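Local structure of putative exported protein (Bacteroides fragilis, 4RAA) at residues A[93-96]-A[97-101]; A[279-283]-A[284-288]. The protein is of unknown function but has a six-bladed beta-propeller fold of the YWTD superfamily. All coordinates share one frame; numbering follows the deposited sequence.

Contact 1 (A[93-96]-A[97-101])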
ATOM      1  N   PHE A  93       7.897 -12.495  -6.043  1.00 31.62           N
ATOM      2  CA  PHE A  93       9.212 -12.069  -6.556  1.00 32.51           C
ATOM      3  C   PHE A  93      10.055 -11.503  -5.432  1.00 34.00           C
ATOM      4  O   PHE A  93       9.528 -11.158  -4.375  1.00 34.89           O
ATOM      5  CB  PHE A  93       9.105 -11.086  -7.747  1.00 32.19           C
ATOM      6  CG  PHE A  93       8.550  -9.723  -7.394  1.00 32.98           C
ATOM      7  CD1 PHE A  93       7.168  -9.494  -7.363  1.00 32.69           C
ATOM      8  CD2 PHE A  93       9.415  -8.646  -7.126  1.00 33.33           C
ATOM      9  CE1 PHE A  93       6.662  -8.229  -7.053  1.00 33.05           C
ATOM     10  CE2 PHE A  93       8.909  -7.386  -6.811  1.00 33.57           C
ATOM     11  CZ  PHE A  93       7.536  -7.178  -6.769  1.00 33.46           C
ATOM     12  N   VAL A  94      11.362 -11.457  -5.670  1.00 34.93           N
ATOM     13  CA  VAL A  94      12.340 -10.927  -4.724  1.00 35.95           C
ATOM     14  C   VAL A  94      12.806  -9.631  -5.369  1.00 37.47           C
ATOM     15  O   VAL A  94      13.094  -9.634  -6.569  1.00 37.40           O
ATOM     16  CB  VAL A  94      13.518 -11.917  -4.548  1.00 35.78           C
ATOM     17  CG1 VAL A  94      14.590 -11.357  -3.608  1.00 36.85           C
ATOM     18  CG2 VAL A  94      13.000 -13.271  -4.057  1.00 34.70           C
ATOM     19  N   ASP A  95      12.889  -8.531  -4.608  1.00 38.49           N
ATOM     20  CA  ASP A  95      13.343  -7.272  -5.203  1.00 40.72           C
ATOM     21  C   ASP A  95      14.831  -7.382  -5.562  1.00 43.18           C
ATOM     22  O   ASP A  95      15.546  -8.242  -5.030  1.00 43.24           O
ATOM     23  CB  ASP A  95      12.999  -6.020  -4.357  1.00 42.18           C
ATOM     24  CG  ASP A  95      13.896  -5.823  -3.144  1.00 43.68           C
ATOM     25  OD1 ASP A  95      13.934  -6.739  -2.286  1.00 44.21           O
ATOM     26  OD2 ASP A  95      14.519  -4.729  -3.028  1.00 42.81           O
ATOM     27  N   ASN A  96      15.270  -6.523  -6.478  1.00 44.69           N
ATOM     28  CA  ASN A  96      16.658  -6.518  -6.965  1.00 46.49           C
ATOM     29  C   ASN A  96      17.704  -6.373  -5.844  1.00 47.53           C
ATOM     30  O   ASN A  96      18.757  -6.994  -5.920  1.00 49.24           O
ATOM     31  CB  ASN A  96      16.861  -5.428  -8.036  1.00 48.47           C
ATOM     32  CG  ASN A  96      15.980  -5.621  -9.276  1.00 48.60           C
ATOM     33  OD1 ASN A  96      15.447  -6.710  -9.539  1.00 46.48           O
ATOM     34  ND2 ASN A  96      15.819  -4.546 -10.043  1.00 50.56           N
ATOM     35  N   ASN A  97      17.396  -5.588  -4.810  1.00 47.26           N
ATOM     36  CA  ASN A  97      18.288  -5.405  -3.646  1.00 48.49           C
ATOM     37  C   ASN A  97      18.241  -6.513  -2.588  1.00 48.00           C
ATOM     38  O   ASN A  97      19.087  -6.525  -1.705  1.00 51.12           O
ATOM     39  CB  ASN A  97      17.982  -4.078  -2.939  1.00 49.28           C
ATOM     40  CG  ASN A  97      18.215  -2.872  -3.818  1.00 49.16           C
ATOM     41  OD1 ASN A  97      19.027  -2.898  -4.740  1.00 49.12           O
ATOM     42  ND2 ASN A  97      17.510  -1.790  -3.516  1.00 49.50           N
ATOM     43  N   LYS A  98      17.268  -7.419  -2.668  1.00 46.72           N
ATOM     44  CA  LYS A  98      17.074  -8.510  -1.694  1.00 46.57           C
ATOM     45  C   LYS A  98      16.744  -7.963  -0.297  1.00 46.02           C
ATOM     46  O   LYS A  98      17.428  -8.265   0.676  1.00 48.46           O
ATOM     47  CB  LYS A  98      18.248  -9.513  -1.705  1.00 48.30           C
ATOM     48  CG  LYS A  98      18.460 -10.125  -3.081  1.00 48.67           C
ATOM     49  CD  LYS A  98      19.700 -10.990  -3.188  1.00 50.86           C
ATOM     50  CE  LYS A  98      19.910 -11.400  -4.643  1.00 50.64           C
ATOM     51  NZ  LYS A  98      21.113 -12.248  -4.843  1.00 51.69           N
ATOM     52  N   ASN A  99      15.722  -7.103  -0.256  1.00 43.97           N
ATOM     53  CA  ASN A  99      15.149  -6.534   0.973  1.00 44.30           C
ATOM     54  C   ASN A  99      13.848  -7.267   1.311  1.00 42.17           C
ATOM     55  O   ASN A  99      13.644  -7.651   2.466  1.00 41.03           O
ATOM     56  CB  ASN A  99      14.770  -5.061   0.806  1.00 45.13           C
ATOM     57  CG  ASN A  99      15.941  -4.174   0.471  1.00 47.76           C
ATOM     58  OD1 ASN A  99      15.890  -3.420  -0.503  1.00 47.65           O
ATOM     59  ND2 ASN A  99      16.998  -4.246   1.273  1.00 50.02           N
ATOM     60  N   TYR A 100      12.972  -7.431   0.304  1.00 39.80           N
ATOM     61  CA  TYR A 100      11.665  -8.043   0.486  1.00 37.68           C
ATOM     62  C   TYR A 100      11.272  -9.108  -0.509  1.00 36.18           C
ATOM     63  O   TYR A 100      11.790  -9.149  -1.620  1.00 35.63           O
ATOM     64  CB  TYR A 100      10.581  -6.960   0.450  1.00 37.85           C
ATOM     65  CG  TYR A 100      10.318  -6.266  -0.892  1.00 37.18           C
ATOM     66  CD1 TYR A 100       9.477  -6.852  -1.863  1.00 35.49           C
ATOM     67  CD2 TYR A 100      10.860  -4.993  -1.177  1.00 38.02           C
ATOM     68  CE1 TYR A 100       9.207  -6.213  -3.069  1.00 35.50           C
ATOM     69  CE2 TYR A 100      10.592  -4.344  -2.391  1.00 37.54           C
ATOM     70  CZ  TYR A 100       9.757  -4.954  -3.333  1.00 36.53           C
ATOM     71  OH  TYR A 100       9.477  -4.347  -4.545  1.00 36.27           O
ATOM     72  N   ILE A 101      10.296  -9.924  -0.088  1.00 35.75           N
ATOM     73  CA  ILE A 101       9.646 -10.954  -0.905  1.00 34.66           C
ATOM     74  C   ILE A 101       8.167 -10.530  -0.964  1.00 34.96           C
ATOM     75  O   ILE A 101       7.503 -10.456   0.069  1.00 35.01           O
ATOM     76  CB  ILE A 101       9.769 -12.374  -0.303  1.00 34.62           C
ATOM     77  CG1 ILE A 101      11.234 -12.811  -0.247  1.00 35.44           C
ATOM     78  CG2 ILE A 101       8.948 -13.376  -1.122  1.00 33.26           C
ATOM     79  CD1 ILE A 101      11.480 -13.946   0.717  1.00 36.55           C
TER
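Asp95 OD1 takes two successive backbone N-H groups, one from the end of the loop and one from the start of the returning strand of a tight hairpin: Asn99 N at 2.7 Å and Tyr100 N at 2.8 Å from OD1. The Asn99 amide comes in on the syn lone pair of the carboxylate, whereas that of Tyr100 reaches the same oxygen from above the carboxylate plane along a nearly straight N-H...O line of 171°. With chi1 at 76°, Asp95 places its carboxyl carbon between its own N and C and turns the group across the hairpin to these two amides.

The Asp95 backbone is used at both ends as well. Its N donates to Tyr100 O over 3.2 Å, and its O accepts from Lys98 N at 3.0 Å, the donor standing well above the carbonyl plane; this bond closes a type I turn from Asp95 to Lys98. Two outside bonds fix the corner: Asn96 N gives its hydrogen to Gln136 OE1 and Asn96 ND2 to Leu137 O.

Carbon contacts lie beside these bonds. The CB of Asp95 lies 3.7 Å from the centroid of the Tyr100 ring, a CH-pi contact over one face, and the carboxylate plane is only 5° from that of the ring. Phe93 CE2 packs obliquely against Tyr100 CE1 at 3.9 Å. On the other face of the hairpin, Val94 and Ile101, an antiparallel non-hydrogen-bonded pair, meet through Val94 CG2 and Ile101 CG1 at 4.2 Å, and both rest on Leu49 and Leu54. The whole is a beta hairpin joining strands 85-94 and 100-105 within a propeller sheet, its connection held by an aspartate side chain that binds successive backbone amides beyond the turn.

Contact 2 (A[279-283]-A[284-288])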
ATOM      1  N   GLY A 279      10.338 -29.295 -26.280  1.00 36.46           N
ATOM      2  CA  GLY A 279      11.378 -28.871 -27.201  1.00 37.20           C
ATOM      3  C   GLY A 279      12.538 -28.315 -26.398  1.00 37.09           C
ATOM      4  O   GLY A 279      12.349 -27.388 -25.600  1.00 36.98           O
ATOM      5  N   LEU A 280      13.728 -28.880 -26.607  1.00 36.93           N
ATOM      6  CA  LEU A 280      14.959 -28.461 -25.935  1.00 36.10           C
ATOM      7  C   LEU A 280      15.760 -27.692 -26.975  1.00 36.23           C
ATOM      8  O   LEU A 280      15.860 -28.161 -28.102  1.00 37.07           O
ATOM      9  CB  LEU A 280      15.752 -29.696 -25.475  1.00 36.54           C
ATOM     10  CG  LEU A 280      14.957 -30.851 -24.828  1.00 36.62           C
ATOM     11  CD1 LEU A 280      15.823 -32.072 -24.547  1.00 37.66           C
ATOM     12  CD2 LEU A 280      14.269 -30.390 -23.554  1.00 36.01           C
ATOM     13  N   TYR A 281      16.290 -26.517 -26.618  1.00 35.53           N
ATOM     14  CA  TYR A 281      17.164 -25.731 -27.503  1.00 36.07           C
ATOM     15  C   TYR A 281      18.506 -25.505 -26.801  1.00 37.15           C
ATOM     16  O   TYR A 281      18.521 -24.995 -25.682  1.00 36.81           O
ATOM     17  CB  TYR A 281      16.518 -24.397 -27.883  1.00 35.27           C
ATOM     18  CG  TYR A 281      17.426 -23.476 -28.684  1.00 35.60           C
ATOM     19  CD1 TYR A 281      17.846 -23.820 -29.972  1.00 36.72           C
ATOM     20  CD2 TYR A 281      17.864 -22.251 -28.162  1.00 35.28           C
ATOM     21  CE1 TYR A 281      18.677 -22.976 -30.717  1.00 37.14           C
ATOM     22  CE2 TYR A 281      18.699 -21.413 -28.894  1.00 35.85           C
ATOM     23  CZ  TYR A 281      19.099 -21.780 -30.169  1.00 36.87           C
ATOM     24  OH  TYR A 281      19.923 -20.944 -30.879  1.00 38.61           O
ATOM     25  N   ASP A 282      19.609 -25.899 -27.455  1.00 38.68           N
ATOM     26  CA  ASP A 282      20.973 -25.718 -26.929  1.00 39.53           C
ATOM     27  C   ASP A 282      21.515 -24.473 -27.596  1.00 40.41           C
ATOM     28  O   ASP A 282      21.843 -24.502 -28.791  1.00 41.46           O
ATOM     29  CB  ASP A 282      21.876 -26.932 -27.224  1.00 40.35           C
ATOM     30  CG  ASP A 282      23.310 -26.776 -26.669  1.00 41.05           C
ATOM     31  OD1 ASP A 282      23.679 -25.711 -26.108  1.00 39.96           O
ATOM     32  OD2 ASP A 282      24.078 -27.756 -26.789  1.00 42.17           O
ATOM     33  N   LYS A 283      21.634 -23.402 -26.809  1.00 40.30           N
ATOM     34  CA  LYS A 283      22.104 -22.110 -27.300  1.00 40.48           C
ATOM     35  C   LYS A 283      23.534 -22.123 -27.815  1.00 43.50           C
ATOM     36  O   LYS A 283      23.833 -21.375 -28.747  1.00 44.71           O
ATOM     37  CB  LYS A 283      22.009 -21.038 -26.222  1.00 39.11           C
ATOM     38  CG  LYS A 283      20.615 -20.707 -25.738  1.00 36.68           C
ATOM     39  CD  LYS A 283      20.742 -19.605 -24.707  1.00 35.83           C
ATOM     40  CE  LYS A 283      19.414 -19.137 -24.169  1.00 34.10           C
ATOM     41  NZ  LYS A 283      19.658 -17.966 -23.290  1.00 33.82           N
ATOM     42  N   ASN A 284      24.402 -22.946 -27.212  1.00 45.83           N
ATOM     43  CA  ASN A 284      25.817 -23.031 -27.614  1.00 49.09           C
ATOM     44  C   ASN A 284      26.010 -23.634 -29.008  1.00 49.86           C
ATOM     45  O   ASN A 284      26.734 -23.051 -29.843  1.00 51.43           O
ATOM     46  CB  ASN A 284      26.662 -23.790 -26.565  1.00 52.14           C
ATOM     47  CG  ASN A 284      26.759 -23.057 -25.221  1.00 54.91           C
ATOM     48  OD1 ASN A 284      26.854 -23.695 -24.173  1.00 61.53           O
ATOM     49  ND2 ASN A 284      26.737 -21.727 -25.243  1.00 54.74           N
ATOM     50  N   THR A 285      25.357 -24.772 -29.256  1.00 47.56           N
ATOM     51  CA  THR A 285      25.414 -25.448 -30.563  1.00 48.01           C
ATOM     52  C   THR A 285      24.378 -24.943 -31.596  1.00 47.77           C
ATOM     53  O   THR A 285      24.569 -25.174 -32.793  1.00 49.04           O
ATOM     54  CB  THR A 285      25.213 -26.974 -30.428  1.00 47.71           C
ATOM     55  OG1 THR A 285      23.887 -27.247 -29.969  1.00 45.08           O
ATOM     56  CG2 THR A 285      26.239 -27.584 -29.469  1.00 48.67           C
ATOM     57  N   ASP A 286      23.301 -24.290 -31.131  1.00 45.87           N
ATOM     58  CA  ASP A 286      22.171 -23.811 -31.964  1.00 44.58           C
ATOM     59  C   ASP A 286      21.383 -25.014 -32.535  1.00 44.62           C
ATOM     60  O   ASP A 286      21.053 -25.058 -33.724  1.00 46.03           O
ATOM     61  CB  ASP A 286      22.639 -22.823 -33.061  1.00 44.75           C
ATOM     62  CG  ASP A 286      21.487 -22.201 -33.845  1.00 44.16           C
ATOM     63  OD1 ASP A 286      20.453 -21.855 -33.254  1.00 43.00           O
ATOM     64  OD2 ASP A 286      21.619 -22.066 -35.074  1.00 45.36           O
ATOM     65  N   ARG A 287      21.072 -25.981 -31.675  1.00 43.40           N
ATOM     66  CA  ARG A 287      20.355 -27.188 -32.094  1.00 43.91           C
ATOM     67  C   ARG A 287      19.106 -27.451 -31.274  1.00 41.58           C
ATOM     68  O   ARG A 287      19.137 -27.298 -30.057  1.00 41.15           O
ATOM     69  CB  ARG A 287      21.292 -28.388 -32.029  1.00 45.90           C
ATOM     70  CG  ARG A 287      22.345 -28.371 -33.143  1.00 47.88           C
ATOM     71  CD  ARG A 287      23.076 -29.698 -33.319  1.00 49.67           C
ATOM     72  NE  ARG A 287      22.157 -30.847 -33.386  1.00 50.56           N
ATOM     73  CZ  ARG A 287      22.503 -32.099 -33.690  1.00 52.10           C
ATOM     74  NH1 ARG A 287      23.745 -32.418 -34.067  1.00 55.25           N
ATOM     75  NH2 ARG A 287      21.568 -33.043 -33.671  1.00 51.36           N
ATOM     76  N   THR A 288      18.022 -27.845 -31.956  1.00 40.56           N
ATOM     77  CA  THR A 288      16.743 -28.185 -31.315  1.00 39.01           C
ATOM     78  C   THR A 288      16.507 -29.690 -31.288  1.00 37.58           C
ATOM     79  O   THR A 288      16.996 -30.396 -32.153  1.00 37.85           O
ATOM     80  CB  THR A 288      15.542 -27.555 -32.034  1.00 39.37           C
ATOM     81  OG1 THR A 288      15.511 -28.006 -33.393  1.00 40.50           O
ATOM     82  CG2 THR A 288      15.615 -26.025 -31.964  1.00 39.04           C
TER
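Tyr281 OH donates to Asp286 OD1 over 2.6 Å, the one bond between side chains here that is not weak. The carboxylate oxygen lies at the edge of the phenol ring, near its plane, and the ring and carboxylate planes stand almost perpendicular, at 87°. Tyr281 CG is anti to the backbone N (chi1 174°), which carries the phenol along the hairpin toward the turn.

Asp282 supplies most of the remaining polar contacts. Its OD1 receives Asn284 N at 3.1 Å from above the carboxylate plane, and its OD2 accepts a weak bond from Thr285 OG1, so that both oxygens face the loop. In the backbone, Asp282 N donates to Arg287 O at 3.0 Å and nearly straight, while Asp282 O accepts from Asp286 N at 2.8 Å and more weakly from Arg287 N. Asp286 and Arg287 thus both face Asp282, a G1 beta bulge; Asp286 occupies its first position with positive phi (67°).

Apolar contact is slight: Thr288 CG2 touches Tyr281 CD1 at 3.7 Å, approaching the ring obliquely. A CA-H...O contact from Thr288 CA to Leu280 O, 3.3 Å, adds to the strand pairing.

Lys283 NZ extends to Glu261 OE2, at the end of strand 254-261, in a salt bridge, and to Thr262 O just beyond it by a hydrogen bond; Thr288 OG1 bonds to Ser12 O. The hairpin joins strand 275-282 to 287-292, the outermost strand of a four-stranded antiparallel sheet, strand 265-272 flanking 275-282, with strand 10-13 packed against Tyr281 and Thr288.

How the contacts relate
Each contact is a beta hairpin between adjacent strands of one sheet, and the two hairpins belong to different sheets, with centres about 32 Å apart and nearest atoms about 18 Å apart, so neither touches the other. Contact 1 is partly buried and leans on strands 45-49, 52-57 and 134-136, whereas contact 2 is a surface turn whose loop residues are mostly exposed. In each an aspartate at or just after the end of the first strand directs its carboxylate into the connection. The partly buried hairpin pairs one doubly used carboxylate oxygen with aromatic packing; the surface one uses its two oxygens separately and has little apolar contact.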